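Local coordinates for protein inositol monophosphatase (Zymomonas mobilis, PDB 4N81) that probably hydrolyses phosphate monoesters such as inositol monophosphate with the help of magnesium, at residues A5-D8 and D9-A13; K37-S41 and P42-A46; G49-Q52 and A53-I57. All coordinates share one frame; numbering follows the deposited sequence.

Contact 1 of 3, residues A5-D8 and D9-A13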
ATOM      1  N   ALA A   5      29.542  -5.905  16.794  1.00 39.82           N
ATOM      2  CA  ALA A   5      29.993  -5.068  17.892  1.00 39.11           C
ATOM      3  C   ALA A   5      28.788  -4.463  18.618  1.00 37.56           C
ATOM      4  O   ALA A   5      28.921  -3.971  19.750  1.00 36.72           O
ATOM      5  CB  ALA A   5      30.916  -3.970  17.387  1.00 41.49           C
ATOM      6  N   TYR A   6      27.633  -4.452  17.940  1.00 26.77           N
ATOM      7  CA  TYR A   6      26.371  -3.937  18.499  1.00 27.14           C
ATOM      8  C   TYR A   6      25.396  -5.009  19.013  1.00 29.04           C
ATOM      9  O   TYR A   6      24.187  -4.753  19.151  1.00 25.00           O
ATOM     10  CB  TYR A   6      25.636  -3.068  17.445  1.00 23.71           C
ATOM     11  CG  TYR A   6      26.440  -1.861  17.089  1.00 23.65           C
ATOM     12  CD1 TYR A   6      27.318  -1.886  16.016  1.00 30.27           C
ATOM     13  CD2 TYR A   6      26.350  -0.710  17.847  1.00 25.53           C
ATOM     14  CE1 TYR A   6      28.086  -0.788  15.685  1.00 30.06           C
ATOM     15  CE2 TYR A   6      27.109   0.398  17.534  1.00 30.21           C
ATOM     16  CZ  TYR A   6      27.982   0.359  16.442  1.00 31.60           C
ATOM     17  OH  TYR A   6      28.768   1.467  16.138  1.00 32.29           O
ATOM     18  N   GLU A   7      25.883  -6.215  19.279  1.00 29.41           N
ATOM     19  CA  GLU A   7      24.960  -7.323  19.556  1.00 30.35           C
ATOM     20  C   GLU A   7      23.957  -6.995  20.681  1.00 30.74           C
ATOM     21  O   GLU A   7      22.749  -7.278  20.563  1.00 28.17           O
ATOM     22  CB  GLU A   7      25.794  -8.548  19.981  1.00 36.33           C
ATOM     23  CG  GLU A   7      25.016  -9.781  20.389  1.00 46.38           C
ATOM     24  CD  GLU A   7      25.941 -10.884  20.961  1.00 58.95           C
ATOM     25  OE1 GLU A   7      27.134 -10.926  20.565  1.00 60.34           O
ATOM     26  OE2 GLU A   7      25.476 -11.698  21.808  1.00 62.73           O
ATOM     27  N   ASP A   8      24.443  -6.362  21.753  1.00 32.41           N
ATOM     28  CA  ASP A   8      23.564  -6.069  22.897  1.00 34.43           C
ATOM     29  C   ASP A   8      22.486  -5.049  22.536  1.00 29.51           C
ATOM     30  O   ASP A   8      21.297  -5.185  22.915  1.00 31.09           O
ATOM     31  CB  ASP A   8      24.374  -5.511  24.063  1.00 41.28           C
ATOM     32  CG  ASP A   8      25.091  -6.598  24.849  1.00 53.03           C
ATOM     33  OD1 ASP A   8      24.644  -7.770  24.784  1.00 56.60           O
ATOM     34  OD2 ASP A   8      26.091  -6.272  25.529  1.00 55.12           O
ATOM     35  N   ASP A   9      22.910  -4.038  21.768  1.00 28.55           N
ATOM     36  CA  ASP A   9      21.987  -3.016  21.290  1.00 25.47           C
ATOM     37  C   ASP A   9      20.977  -3.583  20.303  1.00 29.00           C
ATOM     38  O   ASP A   9      19.814  -3.129  20.255  1.00 23.01           O
ATOM     39  CB  ASP A   9      22.741  -1.841  20.644  1.00 26.02           C
ATOM     40  CG  ASP A   9      23.586  -1.057  21.661  1.00 28.74           C
ATOM     41  OD1 ASP A   9      24.672  -0.552  21.289  1.00 29.64           O
ATOM     42  OD2 ASP A   9      23.132  -0.908  22.820  1.00 28.66           O
ATOM     43  N   ILE A  10      21.392  -4.572  19.518  1.00 25.24           N
ATOM     44  CA  ILE A  10      20.435  -5.203  18.586  1.00 22.19           C
ATOM     45  C   ILE A  10      19.366  -5.950  19.380  1.00 22.68           C
ATOM     46  O   ILE A  10      18.159  -5.902  19.073  1.00 22.44           O
ATOM     47  CB  ILE A  10      21.163  -6.202  17.677  1.00 25.04           C
ATOM     48  CG1 ILE A  10      22.037  -5.466  16.654  1.00 26.61           C
ATOM     49  CG2 ILE A  10      20.186  -7.077  16.891  1.00 25.10           C
ATOM     50  CD1 ILE A  10      23.127  -6.412  16.084  1.00 29.76           C
ATOM     51  N   ARG A  11      19.813  -6.608  20.455  1.00 25.95           N
ATOM     52  CA  ARG A  11      18.843  -7.334  21.262  1.00 24.99           C
ATOM     53  C   ARG A  11      17.829  -6.376  21.936  1.00 25.78           C
ATOM     54  O   ARG A  11      16.604  -6.607  21.950  1.00 28.19           O
ATOM     55  CB  ARG A  11      19.592  -8.190  22.310  1.00 27.02           C
ATOM     56  CG  ARG A  11      18.659  -9.019  23.191  1.00 43.41           C
ATOM     57  CD  ARG A  11      19.495  -9.875  24.208  1.00 64.30           C
ATOM     58  NE  ARG A  11      20.793 -10.263  23.642  1.00 64.88           N
ATOM     59  CZ  ARG A  11      21.973  -9.845  24.105  1.00 67.41           C
ATOM     60  NH1 ARG A  11      22.022  -9.031  25.160  1.00 68.77           N
ATOM     61  NH2 ARG A  11      23.105 -10.246  23.526  1.00 66.48           N
ATOM     62  N   LEU A  12      18.346  -5.258  22.444  1.00 25.76           N
ATOM     63  CA  LEU A  12      17.459  -4.257  23.025  1.00 26.69           C
ATOM     64  C   LEU A  12      16.504  -3.723  21.937  1.00 26.99           C
ATOM     65  O   LEU A  12      15.314  -3.541  22.171  1.00 22.95           O
ATOM     66  CB  LEU A  12      18.291  -3.080  23.552  1.00 27.47           C
ATOM     67  CG  LEU A  12      17.531  -1.935  24.244  1.00 33.13           C
ATOM     68  CD1 LEU A  12      16.609  -2.521  25.297  1.00 33.43           C
ATOM     69  CD2 LEU A  12      18.490  -0.904  24.898  1.00 28.36           C
ATOM     70  N   ALA A  13      17.015  -3.543  20.724  1.00 25.13           N
ATOM     71  CA  ALA A  13      16.204  -2.930  19.673  1.00 22.45           C
ATOM     72  C   ALA A  13      15.028  -3.842  19.330  1.00 20.61           C
ATOM     73  O   ALA A  13      13.877  -3.374  19.163  1.00 19.10           O
ATOM     74  CB  ALA A  13      17.069  -2.634  18.443  1.00 20.67           C
TER

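Contact 2 of 3, residues K37-S41 and P42-A46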
ATOM      1  N   LYS A  37     -13.284  18.686  20.247  1.00 35.75           N
ATOM      2  CA  LYS A  37     -12.368  19.679  20.819  1.00 42.43           C
ATOM      3  C   LYS A  37     -11.014  19.063  21.187  1.00 42.08           C
ATOM      4  O   LYS A  37     -10.024  19.774  21.261  1.00 45.25           O
ATOM      5  CB  LYS A  37     -12.995  20.413  22.017  1.00 46.04           C
ATOM      6  CG  LYS A  37     -13.202  19.556  23.259  1.00 50.06           C
ATOM      7  CD  LYS A  37     -13.623  20.412  24.483  1.00 50.05           C
ATOM      8  CE  LYS A  37     -14.861  19.834  25.184  1.00 45.53           C
ATOM      9  NZ  LYS A  37     -16.192  20.534  24.864  1.00 37.24           N
ATOM     10  N   ALA A  38     -10.974  17.743  21.409  1.00 37.26           N
ATOM     11  CA  ALA A  38      -9.711  17.046  21.671  1.00 31.96           C
ATOM     12  C   ALA A  38      -9.533  15.920  20.674  1.00 27.91           C
ATOM     13  O   ALA A  38     -10.472  15.602  19.941  1.00 28.95           O
ATOM     14  CB  ALA A  38      -9.695  16.510  23.089  1.00 30.20           C
ATOM     15  N   ASP A  39      -8.325  15.342  20.647  1.00 25.98           N
ATOM     16  CA  ASP A  39      -7.913  14.270  19.741  1.00 28.02           C
ATOM     17  C   ASP A  39      -8.182  12.899  20.363  1.00 31.38           C
ATOM     18  O   ASP A  39      -7.466  12.420  21.266  1.00 29.87           O
ATOM     19  CB  ASP A  39      -6.412  14.439  19.393  1.00 31.17           C
ATOM     20  CG  ASP A  39      -5.866  13.346  18.473  1.00 34.26           C
ATOM     21  OD1 ASP A  39      -6.619  12.466  17.984  1.00 31.62           O
ATOM     22  OD2 ASP A  39      -4.643  13.382  18.194  1.00 36.00           O
ATOM     23  N   HIS A  40      -9.224  12.256  19.857  1.00 31.25           N
ATOM     24  CA  HIS A  40      -9.616  10.930  20.327  1.00 26.43           C
ATOM     25  C   HIS A  40      -9.105   9.849  19.370  1.00 25.62           C
ATOM     26  O   HIS A  40      -9.625   8.725  19.362  1.00 25.48           O
ATOM     27  CB  HIS A  40     -11.126  10.883  20.391  1.00 21.10           C
ATOM     28  CG  HIS A  40     -11.700  11.624  21.564  1.00 22.68           C
ATOM     29  ND1 HIS A  40     -12.650  11.066  22.392  1.00 26.06           N
ATOM     30  CD2 HIS A  40     -11.432  12.858  22.069  1.00 23.50           C
ATOM     31  CE1 HIS A  40     -12.994  11.949  23.325  1.00 28.80           C
ATOM     32  NE2 HIS A  40     -12.264  13.040  23.155  1.00 25.04           N
ATOM     33  N   SER A  41      -8.168  10.187  18.487  1.00 21.23           N
ATOM     34  CA  SER A  41      -7.779   9.208  17.448  1.00 24.00           C
ATOM     35  C   SER A  41      -6.961   8.009  17.989  1.00 25.42           C
ATOM     36  O   SER A  41      -6.095   8.167  18.858  1.00 26.65           O
ATOM     37  CB  SER A  41      -7.007   9.879  16.304  1.00 27.77           C
ATOM     38  OG  SER A  41      -5.712  10.214  16.758  1.00 34.14           O
ATOM     39  N   PRO A  42      -7.229   6.800  17.454  1.00 24.42           N
ATOM     40  CA  PRO A  42      -6.439   5.608  17.820  1.00 20.99           C
ATOM     41  C   PRO A  42      -4.943   5.752  17.516  1.00 17.75           C
ATOM     42  O   PRO A  42      -4.111   5.226  18.287  1.00 19.59           O
ATOM     43  CB  PRO A  42      -7.027   4.497  16.923  1.00 23.25           C
ATOM     44  CG  PRO A  42      -8.419   4.957  16.600  1.00 28.62           C
ATOM     45  CD  PRO A  42      -8.343   6.484  16.533  1.00 24.90           C
ATOM     46  N   VAL A  43      -4.592   6.449  16.428  1.00 16.31           N
ATOM     47  CA  VAL A  43      -3.170   6.551  16.061  1.00 15.39           C
ATOM     48  C   VAL A  43      -2.395   7.329  17.139  1.00 17.45           C
ATOM     49  O   VAL A  43      -1.257   6.999  17.496  1.00 17.45           O
ATOM     50  CB  VAL A  43      -2.985   7.194  14.647  1.00 16.50           C
ATOM     51  CG1 VAL A  43      -3.305   8.716  14.677  1.00 19.67           C
ATOM     52  CG2 VAL A  43      -1.550   6.921  14.108  1.00 17.81           C
ATOM     53  N   THR A  44      -3.025   8.355  17.689  1.00 18.08           N
ATOM     54  CA  THR A  44      -2.384   9.142  18.714  1.00 20.13           C
ATOM     55  C   THR A  44      -2.218   8.334  20.000  1.00 22.14           C
ATOM     56  O   THR A  44      -1.138   8.376  20.644  1.00 22.57           O
ATOM     57  CB  THR A  44      -3.222  10.443  18.980  1.00 23.65           C
ATOM     58  OG1 THR A  44      -3.186  11.245  17.783  1.00 24.42           O
ATOM     59  CG2 THR A  44      -2.632  11.205  20.118  1.00 23.17           C
ATOM     60  N   LYS A  45      -3.245   7.552  20.362  1.00 21.46           N
ATOM     61  CA  LYS A  45      -3.099   6.714  21.545  1.00 24.65           C
ATOM     62  C   LYS A  45      -1.986   5.679  21.376  1.00 21.25           C
ATOM     63  O   LYS A  45      -1.185   5.469  22.286  1.00 20.56           O
ATOM     64  CB  LYS A  45      -4.400   5.935  21.841  1.00 30.71           C
ATOM     65  CG  LYS A  45      -5.596   6.771  22.260  1.00 33.79           C
ATOM     66  CD  LYS A  45      -6.658   5.898  22.924  1.00 35.58           C
ATOM     67  CE  LYS A  45      -7.929   6.709  23.268  1.00 44.23           C
ATOM     68  NZ  LYS A  45      -8.566   7.132  21.957  1.00 46.72           N
ATOM     69  N   ALA A  46      -1.912   5.085  20.181  1.00 19.16           N
ATOM     70  CA  ALA A  46      -0.954   4.033  19.887  1.00 19.56           C
ATOM     71  C   ALA A  46       0.463   4.600  19.910  1.00 19.83           C
ATOM     72  O   ALA A  46       1.360   4.033  20.512  1.00 18.82           O
ATOM     73  CB  ALA A  46      -1.250   3.442  18.480  1.00 15.60           C
TER

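Contact 3 of 3, residues G49-Q52 and A53-I57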
ATOM      1  N   GLY A  49       1.431   5.696  23.527  1.00 22.38           N
ATOM      2  CA  GLY A  49       1.680   4.611  24.473  1.00 23.19           C
ATOM      3  C   GLY A  49       2.959   3.839  24.097  1.00 21.02           C
ATOM      4  O   GLY A  49       3.750   3.434  24.992  1.00 22.50           O
ATOM      5  N   ALA A  50       3.194   3.673  22.791  1.00 21.39           N
ATOM      6  CA  ALA A  50       4.410   2.947  22.372  1.00 22.62           C
ATOM      7  C   ALA A  50       5.670   3.750  22.685  1.00 24.55           C
ATOM      8  O   ALA A  50       6.669   3.217  23.181  1.00 22.76           O
ATOM      9  CB  ALA A  50       4.354   2.615  20.867  1.00 17.76           C
ATOM     10  N   GLU A  51       5.611   5.054  22.423  1.00 21.29           N
ATOM     11  CA  GLU A  51       6.780   5.871  22.692  1.00 24.55           C
ATOM     12  C   GLU A  51       7.074   5.908  24.172  1.00 27.59           C
ATOM     13  O   GLU A  51       8.237   5.845  24.571  1.00 26.55           O
ATOM     14  CB  GLU A  51       6.585   7.305  22.226  1.00 26.28           C
ATOM     15  CG  GLU A  51       7.917   8.038  22.239  1.00 35.58           C
ATOM     16  CD  GLU A  51       7.768   9.521  22.219  1.00 49.52           C
ATOM     17  OE1 GLU A  51       8.426  10.183  23.057  1.00 55.40           O
ATOM     18  OE2 GLU A  51       7.002  10.020  21.359  1.00 53.94           O
ATOM     19  N   GLN A  52       6.028   5.994  24.999  1.00 25.45           N
ATOM     20  CA  GLN A  52       6.286   6.036  26.422  1.00 27.60           C
ATOM     21  C   GLN A  52       6.894   4.740  26.899  1.00 27.26           C
ATOM     22  O   GLN A  52       7.861   4.755  27.685  1.00 26.42           O
ATOM     23  CB  GLN A  52       4.995   6.335  27.209  1.00 30.72           C
ATOM     24  CG  GLN A  52       4.462   7.742  26.976  1.00 39.94           C
ATOM     25  CD  GLN A  52       3.042   7.936  27.510  1.00 47.76           C
ATOM     26  OE1 GLN A  52       2.452   7.022  28.104  1.00 49.08           O
ATOM     27  NE2 GLN A  52       2.485   9.128  27.285  1.00 51.88           N
ATOM     28  N   ALA A  53       6.374   3.610  26.414  1.00 25.78           N
ATOM     29  CA  ALA A  53       6.946   2.346  26.899  1.00 28.90           C
ATOM     30  C   ALA A  53       8.411   2.151  26.451  1.00 27.05           C
ATOM     31  O   ALA A  53       9.286   1.715  27.247  1.00 27.48           O
ATOM     32  CB  ALA A  53       6.069   1.145  26.462  1.00 27.12           C
ATOM     33  N   MET A  54       8.693   2.523  25.194  1.00 25.51           N
ATOM     34  CA  MET A  54      10.069   2.373  24.709  1.00 25.57           C
ATOM     35  C   MET A  54      11.020   3.322  25.449  1.00 27.18           C
ATOM     36  O   MET A  54      12.157   2.950  25.776  1.00 27.74           O
ATOM     37  CB  MET A  54      10.168   2.618  23.199  1.00 21.44           C
ATOM     38  CG  MET A  54       9.471   1.558  22.340  1.00 22.55           C
ATOM     39  SD  MET A  54       9.780   1.778  20.553  1.00 22.79           S
ATOM     40  CE  MET A  54       8.744   3.188  20.243  1.00 17.95           C
ATOM     41  N   ARG A  55      10.553   4.540  25.716  1.00 28.26           N
ATOM     42  CA  ARG A  55      11.386   5.492  26.452  1.00 34.82           C
ATOM     43  C   ARG A  55      11.685   5.008  27.847  1.00 34.63           C
ATOM     44  O   ARG A  55      12.813   5.211  28.354  1.00 33.90           O
ATOM     45  CB  ARG A  55      10.698   6.856  26.555  1.00 40.86           C
ATOM     46  CG  ARG A  55      10.720   7.673  25.275  1.00 44.80           C
ATOM     47  CD  ARG A  55      10.127   9.058  25.492  1.00 52.60           C
ATOM     48  NE  ARG A  55      10.886  10.088  24.788  1.00 56.37           N
ATOM     49  CZ  ARG A  55      11.901  10.748  25.333  1.00 60.70           C
ATOM     50  NH1 ARG A  55      12.261  10.485  26.587  1.00 64.54           N
ATOM     51  NH2 ARG A  55      12.543  11.674  24.632  1.00 62.18           N
ATOM     52  N   ALA A  56      10.706   4.364  28.487  1.00 32.85           N
ATOM     53  CA  ALA A  56      10.951   3.918  29.878  1.00 38.03           C
ATOM     54  C   ALA A  56      12.013   2.831  29.879  1.00 37.20           C
ATOM     55  O   ALA A  56      12.924   2.797  30.769  1.00 32.56           O
ATOM     56  CB  ALA A  56       9.674   3.390  30.525  1.00 30.85           C
ATOM     57  N   ILE A  57      11.922   1.963  28.861  1.00 33.07           N
ATOM     58  CA  ILE A  57      12.945   0.923  28.772  1.00 31.88           C
ATOM     59  C   ILE A  57      14.327   1.529  28.480  1.00 35.51           C
ATOM     60  O   ILE A  57      15.327   1.129  29.098  1.00 34.34           O
ATOM     61  CB  ILE A  57      12.593  -0.122  27.684  1.00 33.07           C
ATOM     62  CG1 ILE A  57      11.420  -0.974  28.155  1.00 33.67           C
ATOM     63  CG2 ILE A  57      13.812  -1.007  27.333  1.00 29.78           C
ATOM     64  CD1 ILE A  57      10.733  -1.707  26.998  1.00 29.90           C
TER

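Contact 1 of 3, residues A5-D8 and D9-A13
The guanidinium of Arg11 has the carboxylate of Glu7 at its edge, with Glu7 OE2 in its plane and 3.3 Å from Arg11 NH2. The contact forms the first turn of helix 7-24, with Tyr6 as its N-cap residue, and includes a salt-bridge network of Glu7, Asp8 and Arg11. Over one face, offset toward the rim, lies Glu7 O, the backbone carbonyl one turn earlier. The carboxylate and guanidinium planes of Glu7 and Arg11 stand almost perpendicular, 89° apart. The ring of Tyr6 meets Asp9 at its edge, where CD2 comes 3.8 Å from Asp9 OD1. In the network one oxygen, Asp8 OD1, takes both terminal nitrogens of Arg11. Arg11 NH1 donates to Asp8 OD1 at 2.9 Å; the bond from Arg11 NH2 to the same oxygen is weak. NH1 reaches OD1 on its anti side, out of the carboxylate plane. Arg11 leaves the backbone extended and then bends at chi3 (-32°). The bend carries the guanidinium back along the helix toward both acids. All three charged residues are exposed to solvent, so the network lies on the outer side of the helix.

The inner side packs on the sheet. Tyr6 touches strands 102-109, 112-120 and 125-130, and its OH is hydrogen-bonded to Glu109. The buried carboxylate of Asp9 is satisfied from outside the helix turn, with OD2 in a salt bridge to Arg62 and OD1 in one to Arg81. These salt bridges tie the first turn to Arg62, just after helix 42-61, and to Arg81 at the start of strand 81-86. Tyr6 also starts the backbone bonding, since its carbonyl O accepts from Ile10 N at 2.8 Å. Ile10 CG1 lies 3.4 Å from the same Tyr6 O.

Contact 2 of 3, residues K37-S41 and P42-A46
Thr44 OG1 donates a hydrogen bond to Asp39 OD2 at 2.6 Å, a short link between the loop and the first turn of the helix. It comes in on the syn side of OD2, 28° out of the carboxylate plane. The two side chains approach from opposite directions. Thr44 OG1 also lies 2.9 Å from Ser41 OG. Ser41 OG in turn donates to Asp39 OD1 at 2.7 Å, where the carboxylate oxygen uses its syn lone pair. A second donor, Ser41 N, reaches Asp39 OD1 from the anti side. Both oxygens of the carboxylate are therefore held, and its rotation is fixed by three bonds.

The bond from Ser41 N closes an Asx turn at Asp39. It leads directly into the N-cap of helix 42-61, which is Ser41. Ser41 OG accepts weakly from Thr44 N, the capping bond, at 3.4 Å. A chi1 of 73° sets OG between the backbone N and the carbonyl carbon, within reach of both Asp39 and the helix end. The negative charge of Asp39 beside the helix N-terminus is probably favourable with the helix dipole.

Further out, Ser41 O accepts from Lys45 N at 3.3 Å. The chain of Lys45 bends at chi4, and Lys45 NZ comes to 3.2 Å from His40 O at an angle too poor for a hydrogen bond. Pro42 follows the cap as the first helical residue and touches Ala30. Val43 CG1 approaches Ser41 OG to 3.5 Å. Its side chain also packs on Thr91, Phe94 and Ile95 of helix 91-95 and on Ile88, a predicted magnesium-binding residue.

Contact 3 of 3, residues G49-Q52 and A53-I57
Met54 folds back over Ala50 on the buried side of helix 42-61. Its CG lies 3.4 Å from Ala50 O, and a bend at chi3 (-74°) brings CE to 3.6 Å from the same oxygen. Ala50 and Met54 both pack on Pro87. Close by, the small side chain of Ala53 sits 3.6 Å from Gly49 O through its CB and packs on Val19 and Ile23 of helix 7-24. This side is a helix-helix and helix-loop interface built from small and apolar groups. Met54 N donates to Ala50 O at 2.9 Å, one of the i to i+4 bonds of the helix.

The more open side carries charge, and the exposed Gln52 lies there too. Glu51 and Arg55 lie side by side and point the same way. Glu51 OE1 meets Arg55 NE at 3.0 Å in a salt bridge whose hydrogen bond is weak and bent, at 123°. Glu51 OE1 lies at the edge of the guanidinium, near its plane, while the carboxylate plane is turned 49° from it. Glu51 OE1 also lies 3.2 Å from Arg55 CD. An alanine in place of Arg55 would remove this cation and would probably leave the Glu51 carboxylate without its mate and freer to turn. Arg55 NH1 has a further weak, long ion pair with Glu59. With an acid on the turn before and another on the turn after, the arginine probably offsets negative charge along this face.

Overall arrangement
The three contacts follow one another along the first two helices. Contact 1 is at the start of helix 7-24, contact 2 at the start of helix 42-61, and contact 3 further along that second helix. Contacts 1 and 3 touch where the helices pack together, with Leu12 CD1 3.8 Å from Ile57 CG2. Contacts 2 and 3 have centres 17 Å apart and share one helix. Contacts 1 and 2 stay about 15 Å apart at their nearest atoms. Contact 1 lies away from the predicted magnesium site. The other two border it: the Val43 side chain is about 4 Å from that of Ile88, and the Arg55 side chain about 6 Å from that of Glu70.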